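Local atomic coordinates of fanconi-associated nuclease 1 homolog (Pseudomonas aeruginosa, PDB entry 5Y7Q), a protein that belongs to the FAN1 family of nucleases, carries a VRR-NUC domain and is here bound to DNA. Residues A[46-51]-A[79-84]; A[208-213]-A[219-224]; A[289-294]-A[312-317]. All coordinates share one frame; numbering follows the deposited sequence.

Interaction 1 (A[46-51]-A[79-84]); sequences NFRAVL and ASQALL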
loop_
_atom_site.group_PDB
_atom_site.type_symbol
_atom_site.label_atom_id
_atom_site.label_comp_id
_atom_site.label_asym_id
_atom_site.label_seq_id
_atom_site.Cartn_x
_atom_site.Cartn_y
_atom_site.Cartn_z
ATOM N N ASN A 46 10.971 -10.495 21.253
ATOM C CA ASN A 46 9.834 -10.311 20.357
ATOM C C ASN A 46 9.588 -11.569 19.523
ATOM O O ASN A 46 8.437 -11.998 19.341
ATOM C CB ASN A 46 10.048 -9.080 19.457
ATOM C CG ASN A 46 10.249 -7.776 20.250
ATOM O OD1 ASN A 46 9.866 -7.676 21.424
ATOM N ND2 ASN A 46 10.855 -6.771 19.599
ATOM N N PHE A 47 10.660 -12.192 19.034
ATOM C CA PHE A 47 10.511 -13.380 18.196
ATOM C C PHE A 47 9.871 -14.546 18.957
ATOM O O PHE A 47 8.975 -15.227 18.427
ATOM C CB PHE A 47 11.878 -13.782 17.647
ATOM C CG PHE A 47 11.812 -14.783 16.541
ATOM C CD1 PHE A 47 11.726 -14.373 15.224
ATOM C CD2 PHE A 47 11.826 -16.129 16.810
ATOM C CE1 PHE A 47 11.659 -15.296 14.202
ATOM C CE2 PHE A 47 11.764 -17.044 15.789
ATOM C CZ PHE A 47 11.680 -16.627 14.484
ATOM N N ARG A 48 10.333 -14.810 20.191
ATOM C CA ARG A 48 9.665 -15.791 21.050
ATOM C C ARG A 48 8.186 -15.440 21.250
ATOM O O ARG A 48 7.317 -16.328 21.224
ATOM C CB ARG A 48 10.386 -15.905 22.406
ATOM C CG ARG A 48 11.905 -16.055 22.323
ATOM C CD ARG A 48 12.484 -16.901 23.412
ATOM N NE ARG A 48 13.069 -16.154 24.529
ATOM C CZ ARG A 48 14.352 -16.231 24.897
ATOM N NH1 ARG A 48 15.184 -17.000 24.213
ATOM N NH2 ARG A 48 14.810 -15.541 25.938
ATOM N N ALA A 49 7.875 -14.145 21.428
ATOM C CA ALA A 49 6.475 -13.735 21.552
ATOM C C ALA A 49 5.652 -14.157 20.339
ATOM O O ALA A 49 4.525 -14.657 20.489
ATOM C CB ALA A 49 6.372 -12.221 21.753
ATOM N N VAL A 50 6.198 -13.967 19.130
ATOM C CA VAL A 50 5.461 -14.361 17.924
ATOM C C VAL A 50 5.294 -15.875 17.842
ATOM O O VAL A 50 4.224 -16.367 17.450
ATOM C CB VAL A 50 6.138 -13.817 16.655
ATOM C CG1 VAL A 50 5.945 -14.801 15.490
ATOM C CG2 VAL A 50 5.545 -12.472 16.292
ATOM N N LEU A 51 6.348 -16.640 18.180
ATOM C CA LEU A 51 6.227 -18.098 18.131
ATOM C C LEU A 51 5.128 -18.584 19.065
ATOM O O LEU A 51 4.280 -19.396 18.673
ATOM C CB LEU A 51 7.556 -18.766 18.468
ATOM C CG LEU A 51 8.690 -18.497 17.482
ATOM C CD1 LEU A 51 9.871 -19.324 17.874
ATOM C CD2 LEU A 51 8.305 -18.749 16.019
ATOM N N ALA A 79 22.174 -17.775 22.784
ATOM C CA ALA A 79 22.980 -17.091 21.777
ATOM C C ALA A 79 22.675 -17.594 20.367
ATOM O O ALA A 79 22.703 -16.817 19.403
ATOM C CB ALA A 79 24.463 -17.243 22.089
ATOM N N SER A 80 22.374 -18.881 20.218
ATOM C CA SER A 80 22.041 -19.369 18.888
ATOM C C SER A 80 20.664 -18.891 18.455
ATOM O O SER A 80 20.469 -18.525 17.285
ATOM C CB SER A 80 22.125 -20.883 18.846
ATOM O OG SER A 80 23.298 -21.297 19.502
ATOM N N GLN A 81 19.694 -18.887 19.375
ATOM C CA GLN A 81 18.427 -18.215 19.083
ATOM C C GLN A 81 18.665 -16.788 18.579
ATOM O O GLN A 81 18.174 -16.399 17.508
ATOM C CB GLN A 81 17.540 -18.199 20.331
ATOM C CG GLN A 81 16.922 -19.528 20.706
ATOM C CD GLN A 81 16.017 -19.417 21.921
ATOM O OE1 GLN A 81 16.322 -18.691 22.854
ATOM N NE2 GLN A 81 14.905 -20.144 21.918
ATOM N N ALA A 82 19.464 -16.014 19.328
ATOM C CA ALA A 82 19.704 -14.607 19.004
ATOM C C ALA A 82 20.344 -14.463 17.638
ATOM O O ALA A 82 19.934 -13.621 16.831
ATOM C CB ALA A 82 20.595 -13.965 20.062
ATOM N N LEU A 83 21.358 -15.287 17.362
ATOM C CA LEU A 83 22.016 -15.229 16.066
ATOM C C LEU A 83 21.023 -15.491 14.958
ATOM O O LEU A 83 21.002 -14.771 13.947
ATOM C CB LEU A 83 23.152 -16.231 15.999
ATOM C CG LEU A 83 23.841 -16.125 14.649
ATOM C CD1 LEU A 83 24.375 -14.700 14.496
ATOM C CD2 LEU A 83 24.958 -17.176 14.537
ATOM N N LEU A 84 20.164 -16.493 15.150
ATOM C CA LEU A 84 19.158 -16.783 14.141
ATOM C C LEU A 84 18.331 -15.550 13.842
ATOM O O LEU A 84 18.214 -15.116 12.684
ATOM C CB LEU A 84 18.244 -17.909 14.598
ATOM C CG LEU A 84 17.438 -18.426 13.413
ATOM C CD1 LEU A 84 18.407 -18.719 12.277
ATOM C CD2 LEU A 84 16.683 -19.681 13.797
#
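R48 and Q81 mark the nearest approach of the two backbones, with CA of R48 9.3 Å from CA of Q81. Both segments are fully helical: 46-51 is part of helix 42-57, and 79-84 is part of helix 78-89. Within the first segment the N of L51 donates to the O of F47 at 3.0 Å. Within the second the N of L84 donates to the O of S80, also at 3.0 Å. The backbones are too far apart to touch each other, so long side chains make the contact.

R48 bends at its second and third torsions, with chi3 at -99°. This turn brings its guanidinium closer to the partner helix than its CB direction alone would. Q81 is extended beyond CG and points its amide at the arginine. The two side chains cross at about a right angle. OE1 of Q81 lies at the guanidinium edge, near its plane, and the model puts it 2.4 Å from NH1 of R48. That spacing is too short to be reliable at this resolution. The amide plane is turned 43° from the guanidinium plane, and it meets that group at its edge.

Both polar ends have further partners: NH2 of R48 forms a salt bridge with OE2 of E78, at the start of helix 78-89, and NE2 of Q81 donates to the backbone O of F73, which probably sets the rotation of the amide.

The pair joins two helices of the FAN1 HTH region. The ring of F47 meets those of F73 and W208 at about 45°. On the far side of helix 78-89, S80 OG is hydrogen-bonded to the O of A111, and L83 packs on V112 of helix 108-118.

Interaction 2 (A[208-213]-A[219-224]); sequences WSEFVL and YRYESV. With nucleotides of chain D; nucleotides of chain B.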
loop_
_atom_site.group_PDB
_atom_site.type_symbol
_atom_site.label_atom_id
_atom_site.label_comp_id
_atom_site.label_asym_id
_atom_site.label_seq_id
_atom_site.Cartn_x
_atom_site.Cartn_y
_atom_site.Cartn_z
ATOM N N TRP A 208 9.319 -7.587 11.404
ATOM C CA TRP A 208 9.394 -7.760 12.847
ATOM C C TRP A 208 9.766 -6.461 13.556
ATOM O O TRP A 208 9.499 -6.327 14.755
ATOM C CB TRP A 208 10.398 -8.851 13.210
ATOM C CG TRP A 208 10.417 -10.044 12.297
ATOM C CD1 TRP A 208 11.182 -10.206 11.170
ATOM C CD2 TRP A 208 9.665 -11.253 12.443
ATOM N NE1 TRP A 208 10.939 -11.439 10.602
ATOM C CE2 TRP A 208 10.011 -12.097 11.364
ATOM C CE3 TRP A 208 8.710 -11.693 13.362
ATOM C CZ2 TRP A 208 9.445 -13.351 11.191
ATOM C CZ3 TRP A 208 8.148 -12.934 13.189
ATOM C CH2 TRP A 208 8.517 -13.753 12.113
ATOM N N SER A 209 10.365 -5.495 12.852
ATOM C CA SER A 209 10.698 -4.224 13.491
ATOM C C SER A 209 9.447 -3.439 13.897
ATOM O O SER A 209 9.551 -2.492 14.692
ATOM C CB SER A 209 11.606 -3.402 12.572
ATOM O OG SER A 209 11.366 -3.704 11.211
ATOM N N GLU A 210 8.272 -3.850 13.415
ATOM C CA GLU A 210 7.021 -3.375 13.982
ATOM C C GLU A 210 7.041 -3.414 15.509
ATOM O O GLU A 210 6.539 -2.494 16.168
ATOM C CB GLU A 210 5.880 -4.223 13.439
ATOM C CG GLU A 210 4.636 -3.446 13.125
ATOM C CD GLU A 210 4.686 -2.698 11.793
ATOM O OE1 GLU A 210 3.811 -1.837 11.584
ATOM O OE2 GLU A 210 5.568 -2.980 10.950
ATOM N N PHE A 211 7.638 -4.458 16.094
ATOM C CA PHE A 211 7.675 -4.554 17.554
ATOM C C PHE A 211 8.553 -3.480 18.175
ATOM O O PHE A 211 8.197 -2.902 19.210
ATOM C CB PHE A 211 8.161 -5.931 17.979
ATOM C CG PHE A 211 7.112 -6.985 17.858
ATOM C CD1 PHE A 211 6.325 -7.320 18.950
ATOM C CD2 PHE A 211 6.888 -7.619 16.642
ATOM C CE1 PHE A 211 5.342 -8.267 18.840
ATOM C CE2 PHE A 211 5.909 -8.573 16.528
ATOM C CZ PHE A 211 5.126 -8.900 17.634
ATOM N N VAL A 212 9.704 -3.198 17.569
ATOM C CA VAL A 212 10.588 -2.219 18.188
ATOM C C VAL A 212 10.112 -0.802 17.893
ATOM O O VAL A 212 10.164 0.071 18.765
ATOM C CB VAL A 212 12.050 -2.455 17.759
ATOM C CG1 VAL A 212 12.238 -2.210 16.292
ATOM C CG2 VAL A 212 12.985 -1.576 18.586
ATOM N N LEU A 213 9.584 -0.558 16.688
ATOM C CA LEU A 213 9.111 0.786 16.363
ATOM C C LEU A 213 7.877 1.173 17.190
ATOM O O LEU A 213 7.719 2.349 17.569
ATOM C CB LEU A 213 8.839 0.886 14.864
ATOM C CG LEU A 213 9.997 1.248 13.928
ATOM C CD1 LEU A 213 11.391 1.078 14.539
ATOM C CD2 LEU A 213 9.895 0.450 12.661
ATOM N N TYR A 219 6.062 4.294 15.955
ATOM C CA TYR A 219 4.773 3.884 15.433
ATOM C C TYR A 219 3.855 3.718 16.628
ATOM O O TYR A 219 4.207 3.002 17.565
ATOM C CB TYR A 219 4.876 2.548 14.698
ATOM C CG TYR A 219 5.667 2.542 13.409
ATOM C CD1 TYR A 219 6.138 3.718 12.842
ATOM C CD2 TYR A 219 5.919 1.338 12.743
ATOM C CE1 TYR A 219 6.850 3.695 11.653
ATOM C CE2 TYR A 219 6.620 1.301 11.557
ATOM C CZ TYR A 219 7.085 2.481 11.012
ATOM O OH TYR A 219 7.783 2.448 9.822
ATOM N N ARG A 220 2.700 4.371 16.622
ATOM C CA ARG A 220 1.760 4.229 17.732
ATOM C C ARG A 220 0.432 3.757 17.171
ATOM O O ARG A 220 -0.222 4.489 16.421
ATOM C CB ARG A 220 1.600 5.530 18.513
ATOM C CG ARG A 220 2.896 6.066 19.108
ATOM C CD ARG A 220 2.666 7.135 20.168
ATOM N NE ARG A 220 1.487 6.859 20.984
ATOM C CZ ARG A 220 0.380 7.598 20.935
ATOM N NH1 ARG A 220 0.341 8.645 20.126
ATOM N NH2 ARG A 220 -0.677 7.304 21.692
ATOM N N TYR A 221 0.035 2.547 17.541
ATOM C CA TYR A 221 -1.165 1.911 17.029
ATOM C C TYR A 221 -2.243 1.908 18.089
ATOM O O TYR A 221 -1.950 1.820 19.283
ATOM C CB TYR A 221 -0.888 0.475 16.602
ATOM C CG TYR A 221 0.071 0.337 15.429
ATOM C CD1 TYR A 221 1.446 0.136 15.638
ATOM C CD2 TYR A 221 -0.398 0.381 14.117
ATOM C CE1 TYR A 221 2.316 -0.002 14.572
ATOM C CE2 TYR A 221 0.458 0.249 13.061
ATOM C CZ TYR A 221 1.812 0.050 13.292
ATOM O OH TYR A 221 2.646 -0.082 12.217
ATOM N N GLU A 222 -3.500 2.003 17.639
ATOM C CA GLU A 222 -4.624 1.956 18.570
ATOM C C GLU A 222 -4.788 0.547 19.110
ATOM O O GLU A 222 -4.624 -0.435 18.381
ATOM C CB GLU A 222 -5.918 2.418 17.900
ATOM C CG GLU A 222 -7.204 2.166 18.709
ATOM C CD GLU A 222 -7.398 3.095 19.916
ATOM O OE1 GLU A 222 -6.614 3.040 20.897
ATOM O OE2 GLU A 222 -8.369 3.873 19.895
ATOM N N SER A 223 -5.077 0.448 20.404
ATOM C CA SER A 223 -5.212 -0.841 21.069
ATOM C C SER A 223 -6.667 -1.277 21.000
ATOM O O SER A 223 -7.549 -0.566 21.482
ATOM C CB SER A 223 -4.740 -0.752 22.518
ATOM O OG SER A 223 -5.808 -1.023 23.401
ATOM N N VAL A 224 -6.924 -2.415 20.369
ATOM C CA VAL A 224 -8.250 -3.017 20.344
ATOM C C VAL A 224 -8.210 -4.266 21.198
ATOM O O VAL A 224 -7.219 -5.010 21.180
ATOM C CB VAL A 224 -8.711 -3.377 18.922
ATOM C CG1 VAL A 224 -10.117 -3.916 18.953
ATOM C CG2 VAL A 224 -8.607 -2.192 18.015
ATOM P P DT D 12 8.055 1.098 4.240
ATOM O OP1 DT D 12 8.945 0.777 3.096
ATOM O OP2 DT D 12 8.312 0.461 5.554
ATOM O "O5'" DT D 12 8.017 2.699 4.451
ATOM C "C5'" DT D 12 7.541 3.277 5.696
ATOM C "C4'" DT D 12 7.311 4.789 5.566
ATOM O "O4'" DT D 12 5.878 5.070 5.458
ATOM C "C3'" DT D 12 7.789 5.631 6.755
ATOM O "O3'" DT D 12 9.082 6.143 6.497
ATOM C "C2'" DT D 12 6.747 6.738 6.798
ATOM C "C1'" DT D 12 5.496 5.936 6.506
ATOM N N1 DT D 12 5.061 5.079 7.647
ATOM C C2 DT D 12 4.990 5.598 8.936
ATOM O O2 DT D 12 5.254 6.753 9.225
ATOM N N3 DT D 12 4.581 4.702 9.883
ATOM C C4 DT D 12 4.251 3.372 9.691
ATOM O O4 DT D 12 3.895 2.645 10.609
ATOM C C5 DT D 12 4.356 2.907 8.339
ATOM C C6 DT D 12 4.737 3.759 7.393
ATOM P P DG B 10 20.629 -2.971 18.383
ATOM O OP1 DG B 10 21.763 -3.056 19.328
ATOM O OP2 DG B 10 19.946 -4.160 17.849
ATOM O "O5'" DG B 10 19.591 -2.007 19.099
ATOM C "C5'" DG B 10 20.042 -0.747 19.570
ATOM C "C4'" DG B 10 18.886 0.191 19.718
ATOM O "O4'" DG B 10 18.397 0.529 18.406
ATOM C "C3'" DG B 10 17.711 -0.402 20.486
ATOM O "O3'" DG B 10 17.439 0.368 21.632
ATOM C "C2'" DG B 10 16.538 -0.368 19.507
ATOM C "C1'" DG B 10 16.999 0.598 18.433
ATOM N N9 DG B 10 16.495 0.226 17.131
ATOM C C8 DG B 10 16.443 -1.038 16.593
ATOM N N7 DG B 10 15.927 -1.076 15.399
ATOM C C5 DG B 10 15.603 0.251 15.134
ATOM C C6 DG B 10 15.007 0.838 13.990
ATOM O O6 DG B 10 14.627 0.276 12.944
ATOM N N1 DG B 10 14.854 2.224 14.147
ATOM C C2 DG B 10 15.229 2.942 15.273
ATOM N N2 DG B 10 15.014 4.262 15.249
ATOM N N3 DG B 10 15.790 2.404 16.338
ATOM C C4 DG B 10 15.944 1.060 16.203
#
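Y219 has L213 over one face of its ring and a DNA base at the other. On the DNA side, O4 of DT12 of chain D sits over the ring centre.

On the protein side, CB of L213 makes a CH-pi contact, 4.0 Å from the centroid of the Y219 ring and 24° off its normal. The approach is displaced toward the ring rim. CD2 of L213 continues along the same face and reaches CE2 of Y219 at 3.6 Å. The two side chains run side by side and point the same way. Y219 carries its CG anti to the carbonyl carbon (chi1 -68°), which lets the ring lie alongside the leucine.

The backbones are tied just here. N of Y219 donates to O of L213 at 3.0 Å, in an almost straight bond. The other branch of L213 faces the second DNA strand, with CD1 3.7 Å from C6 of DG10 of chain B. V212 follows it there, its CG2 3.9 Å from C2' of DG10 of chain B. L213 thus touches the tyrosine and a guanine base together. E210 and Y221 also approach each other, but the modelled spacing of their polar ends is doubtful.

Residues 208-213 lie on helix 209-215. The irregular chain of 219-224 leads toward helix 236-253. W208 packs on R197 of helix 190-201 and on V88 and M89 of helix 78-89. Farther along, R220 shares backbone hydrogen bonds with Q482, and OE2 of E222 accepts from NE1 of W420.

Interaction 3 (A[289-294]-A[312-317]); sequences HCEKQR and RLRAIR. With nucleotides of chain D.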
loop_
_atom_site.group_PDB
_atom_site.type_symbol
_atom_site.label_atom_id
_atom_site.label_comp_id
_atom_site.label_asym_id
_atom_site.label_seq_id
_atom_site.Cartn_x
_atom_site.Cartn_y
_atom_site.Cartn_z
ATOM N N HIS A 289 0.131 -4.701 -18.143
ATOM C CA HIS A 289 1.359 -5.037 -18.843
ATOM C C HIS A 289 1.064 -5.402 -20.295
ATOM O O HIS A 289 1.753 -4.947 -21.214
ATOM C CB HIS A 289 2.066 -6.175 -18.110
ATOM C CG HIS A 289 3.291 -6.676 -18.807
ATOM N ND1 HIS A 289 4.433 -5.916 -18.945
ATOM C CD2 HIS A 289 3.553 -7.864 -19.405
ATOM C CE1 HIS A 289 5.346 -6.615 -19.597
ATOM N NE2 HIS A 289 4.838 -7.801 -19.886
ATOM N N CYS A 290 0.012 -6.193 -20.522
ATOM C CA CYS A 290 -0.326 -6.589 -21.887
ATOM C C CYS A 290 -0.633 -5.378 -22.747
ATOM O O CYS A 290 -0.134 -5.254 -23.874
ATOM C CB CYS A 290 -1.521 -7.529 -21.885
ATOM S SG CYS A 290 -1.114 -9.159 -21.371
ATOM N N GLU A 291 -1.473 -4.480 -22.229
ATOM C CA GLU A 291 -1.837 -3.276 -22.959
ATOM C C GLU A 291 -0.596 -2.472 -23.309
ATOM O O GLU A 291 -0.505 -1.906 -24.405
ATOM C CB GLU A 291 -2.814 -2.452 -22.120
ATOM C CG GLU A 291 -3.984 -1.831 -22.871
ATOM C CD GLU A 291 -4.888 -1.001 -21.958
ATOM O OE1 GLU A 291 -5.064 -1.369 -20.766
ATOM O OE2 GLU A 291 -5.407 0.033 -22.437
ATOM N N LYS A 292 0.390 -2.441 -22.407
ATOM C CA LYS A 292 1.644 -1.764 -22.719
ATOM C C LYS A 292 2.324 -2.403 -23.923
ATOM O O LYS A 292 2.792 -1.704 -24.831
ATOM C CB LYS A 292 2.566 -1.772 -21.501
ATOM C CG LYS A 292 2.183 -0.741 -20.442
ATOM C CD LYS A 292 3.403 -0.093 -19.780
ATOM C CE LYS A 292 4.483 0.314 -20.798
ATOM N NZ LYS A 292 3.984 1.078 -21.999
ATOM N N GLN A 293 2.374 -3.735 -23.953
ATOM C CA GLN A 293 2.912 -4.491 -25.082
ATOM C C GLN A 293 2.057 -4.374 -26.333
ATOM O O GLN A 293 2.415 -4.963 -27.360
ATOM C CB GLN A 293 3.068 -5.971 -24.714
ATOM C CG GLN A 293 4.478 -6.379 -24.337
ATOM C CD GLN A 293 5.188 -5.331 -23.496
ATOM O OE1 GLN A 293 6.135 -4.681 -23.954
ATOM N NE2 GLN A 293 4.732 -5.163 -22.260
ATOM N N ARG A 294 0.911 -3.697 -26.249
ATOM C CA ARG A 294 -0.024 -3.579 -27.360
ATOM C C ARG A 294 -0.589 -4.937 -27.765
ATOM O O ARG A 294 -1.007 -5.127 -28.910
ATOM C CB ARG A 294 0.606 -2.877 -28.568
ATOM C CG ARG A 294 1.448 -1.666 -28.195
ATOM C CD ARG A 294 1.682 -0.754 -29.381
ATOM N NE ARG A 294 0.718 0.344 -29.411
ATOM C CZ ARG A 294 -0.398 0.350 -30.139
ATOM N NH1 ARG A 294 -0.706 -0.686 -30.917
ATOM N NH2 ARG A 294 -1.204 1.403 -30.095
ATOM N N ARG A 312 -13.623 -3.670 -15.796
ATOM C CA ARG A 312 -14.548 -3.744 -16.926
ATOM C C ARG A 312 -14.302 -2.610 -17.915
ATOM O O ARG A 312 -14.234 -2.825 -19.134
ATOM C CB ARG A 312 -15.982 -3.697 -16.412
ATOM C CG ARG A 312 -17.025 -4.230 -17.357
ATOM C CD ARG A 312 -18.325 -3.563 -17.008
ATOM N NE ARG A 312 -19.353 -4.434 -16.440
ATOM C CZ ARG A 312 -20.324 -4.023 -15.622
ATOM N NH1 ARG A 312 -20.405 -2.758 -15.237
ATOM N NH2 ARG A 312 -21.212 -4.892 -15.167
ATOM N N LEU A 313 -14.155 -1.394 -17.395
ATOM C CA LEU A 313 -13.825 -0.240 -18.225
ATOM C C LEU A 313 -12.562 -0.487 -19.037
ATOM O O LEU A 313 -12.525 -0.233 -20.249
ATOM C CB LEU A 313 -13.646 0.973 -17.325
ATOM C CG LEU A 313 -14.213 2.302 -17.735
ATOM C CD1 LEU A 313 -15.439 2.072 -18.528
ATOM C CD2 LEU A 313 -14.524 3.050 -16.445
ATOM N N ARG A 314 -11.504 -0.968 -18.378
ATOM C CA ARG A 314 -10.266 -1.235 -19.099
ATOM C C ARG A 314 -10.458 -2.316 -20.163
ATOM O O ARG A 314 -9.754 -2.321 -21.175
ATOM C CB ARG A 314 -9.150 -1.625 -18.128
ATOM C CG ARG A 314 -8.861 -0.652 -16.972
ATOM C CD ARG A 314 -8.685 0.794 -17.433
ATOM N NE ARG A 314 -7.910 0.929 -18.667
ATOM C CZ ARG A 314 -7.936 2.005 -19.453
ATOM N NH1 ARG A 314 -8.707 3.057 -19.140
ATOM N NH2 ARG A 314 -7.195 2.022 -20.557
ATOM N N ALA A 315 -11.406 -3.229 -19.972
ATOM C CA ALA A 315 -11.652 -4.226 -21.003
ATOM C C ALA A 315 -12.359 -3.605 -22.210
ATOM O O ALA A 315 -11.983 -3.869 -23.361
ATOM C CB ALA A 315 -12.449 -5.401 -20.427
ATOM N N ILE A 316 -13.394 -2.780 -21.977
ATOM C CA ILE A 316 -14.022 -2.065 -23.096
ATOM C C ILE A 316 -12.971 -1.281 -23.870
ATOM O O ILE A 316 -12.835 -1.408 -25.097
ATOM C CB ILE A 316 -15.141 -1.130 -22.598
ATOM C CG1 ILE A 316 -16.209 -1.920 -21.853
ATOM C CG2 ILE A 316 -15.753 -0.386 -23.758
ATOM C CD1 ILE A 316 -16.929 -1.125 -20.808
ATOM N N ARG A 317 -12.193 -0.472 -23.154
ATOM C CA ARG A 317 -11.189 0.338 -23.824
ATOM C C ARG A 317 -10.168 -0.528 -24.557
ATOM O O ARG A 317 -9.711 -0.148 -25.641
ATOM C CB ARG A 317 -10.513 1.262 -22.812
ATOM C CG ARG A 317 -9.391 2.112 -23.388
ATOM C CD ARG A 317 -9.824 2.958 -24.595
ATOM N NE ARG A 317 -8.680 3.640 -25.208
ATOM C CZ ARG A 317 -8.704 4.238 -26.397
ATOM N NH1 ARG A 317 -9.818 4.249 -27.113
ATOM N NH2 ARG A 317 -7.613 4.825 -26.874
ATOM P P DA D 3 -5.593 5.553 -23.536
ATOM O OP1 DA D 3 -6.004 4.230 -24.043
ATOM O OP2 DA D 3 -5.918 5.869 -22.129
ATOM O "O5'" DA D 3 -4.014 5.755 -23.753
ATOM C "C5'" DA D 3 -3.454 5.614 -25.063
ATOM C "C4'" DA D 3 -1.931 5.686 -25.061
ATOM O "O4'" DA D 3 -1.489 6.927 -24.487
ATOM C "C3'" DA D 3 -1.211 4.632 -24.257
ATOM O "O3'" DA D 3 0.112 4.538 -24.755
ATOM C "C2'" DA D 3 -1.241 5.243 -22.857
ATOM C "C1'" DA D 3 -0.944 6.692 -23.197
ATOM N N9 DA D 3 -1.555 7.674 -22.336
ATOM C C8 DA D 3 -2.871 7.765 -21.981
ATOM N N7 DA D 3 -3.144 8.814 -21.247
ATOM C C5 DA D 3 -1.926 9.471 -21.147
ATOM C C6 DA D 3 -1.539 10.655 -20.501
ATOM N N6 DA D 3 -2.389 11.416 -19.808
ATOM N N1 DA D 3 -0.238 11.029 -20.596
ATOM C C2 DA D 3 0.605 10.260 -21.296
ATOM N N3 DA D 3 0.355 9.127 -21.944
ATOM C C4 DA D 3 -0.944 8.788 -21.829
ATOM P P DA D 2 -10.821 9.351 -23.193
ATOM O OP1 DA D 2 -11.423 8.000 -23.172
ATOM O OP2 DA D 2 -10.821 10.122 -21.933
ATOM O "O5'" DA D 2 -9.303 9.250 -23.688
ATOM C "C5'" DA D 2 -8.997 9.016 -25.071
ATOM C "C4'" DA D 2 -7.576 8.533 -25.212
ATOM O "O4'" DA D 2 -6.676 9.671 -25.132
ATOM C "C3'" DA D 2 -7.145 7.586 -24.090
ATOM O "O3'" DA D 2 -6.257 6.603 -24.562
ATOM C "C2'" DA D 2 -6.446 8.514 -23.127
ATOM C "C1'" DA D 2 -5.761 9.457 -24.077
ATOM N N9 DA D 2 -5.460 10.703 -23.415
ATOM C C8 DA D 2 -6.315 11.465 -22.671
ATOM N N7 DA D 2 -5.751 12.518 -22.141
ATOM C C5 DA D 2 -4.433 12.418 -22.544
ATOM C C6 DA D 2 -3.315 13.228 -22.317
ATOM N N6 DA D 2 -3.356 14.344 -21.595
ATOM N N1 DA D 2 -2.149 12.847 -22.866
ATOM C C2 DA D 2 -2.110 11.726 -23.595
ATOM N N3 DA D 2 -3.094 10.883 -23.877
ATOM C C4 DA D 2 -4.238 11.294 -23.317
ATOM P P DT D 4 1.179 3.571 -24.057
ATOM O OP1 DT D 4 2.296 3.363 -24.998
ATOM O OP2 DT D 4 0.444 2.407 -23.510
ATOM O "O5'" DT D 4 1.727 4.429 -22.842
ATOM C "C5'" DT D 4 2.259 3.769 -21.748
ATOM C "C4'" DT D 4 3.120 4.697 -20.946
ATOM O "O4'" DT D 4 2.351 5.890 -20.647
ATOM C "C3'" DT D 4 3.535 4.139 -19.589
ATOM O "O3'" DT D 4 4.699 4.826 -19.126
ATOM C "C2'" DT D 4 2.325 4.523 -18.763
ATOM C "C1'" DT D 4 2.173 5.951 -19.251
ATOM N N1 DT D 4 0.885 6.577 -18.951
ATOM C C2 DT D 4 0.902 7.870 -18.510
ATOM O O2 DT D 4 1.930 8.504 -18.365
ATOM N N3 DT D 4 -0.318 8.408 -18.228
ATOM C C4 DT D 4 -1.550 7.787 -18.358
ATOM O O4 DT D 4 -2.606 8.365 -18.084
ATOM C C5 DT D 4 -1.492 6.417 -18.829
ATOM C C6 DT D 4 -0.294 5.873 -19.102
#
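R314 curls at its second and third torsions (chi2 -50°) while E291 stays extended beyond CG, and so the guanidinium and the carboxylate meet between the helices. The two side chains cross at about a right angle, yet their flat ends are nearly coplanar, 16° apart. NH2 of R314 donates to the syn lone pair of OE2 of E291 at 3.3 Å. This is one hydrogen bond within a salt bridge, rather long and moderately bent at 148°. The other carboxylate oxygen, OE1, is hydrogen-bonded to OH of Y303, so E291 is held at both oxygens.

CB of R317, one turn on in the same helix, lies over one face of the R314 guanidinium, toward its rim. R317 itself turns to the DNA: its NE donates to OP1 of DA3 of chain D at 3.0 Å. Its NH2 adds weak bonds to that same oxygen and to O3' of DA2 of chain D. OP1 of DA3 of chain D also lies off the edge of the R314 guanidinium, beyond hydrogen-bonding distance.

The chemistry is that of a phosphate-binding surface. E291 probably offsets part of the positive charge and orients R314, while R317 bonds directly to the backbone of chain D.

Interactions 1 and 2 adjoin, with centres 18 Å apart. ND2 of N46 lies 3.3 Å from CB of F211, and CG1 of V50 lies 3.7 Å from CZ3 of W208. Helix 42-57 therefore packs against the 208-213 segment. Interaction 3 lies across the chain's centre, with its centre about 47 Å from that of interaction 1 and 40 Å from that of interaction 2. The bound DNA relates them. Interaction 2 touches nucleotides of chains B and D, mainly through bases. Interaction 3 meets chain D at its sugar-phosphate backbone. Interaction 1 stands back, its nearest atom about 9 Å from the nucleic acid.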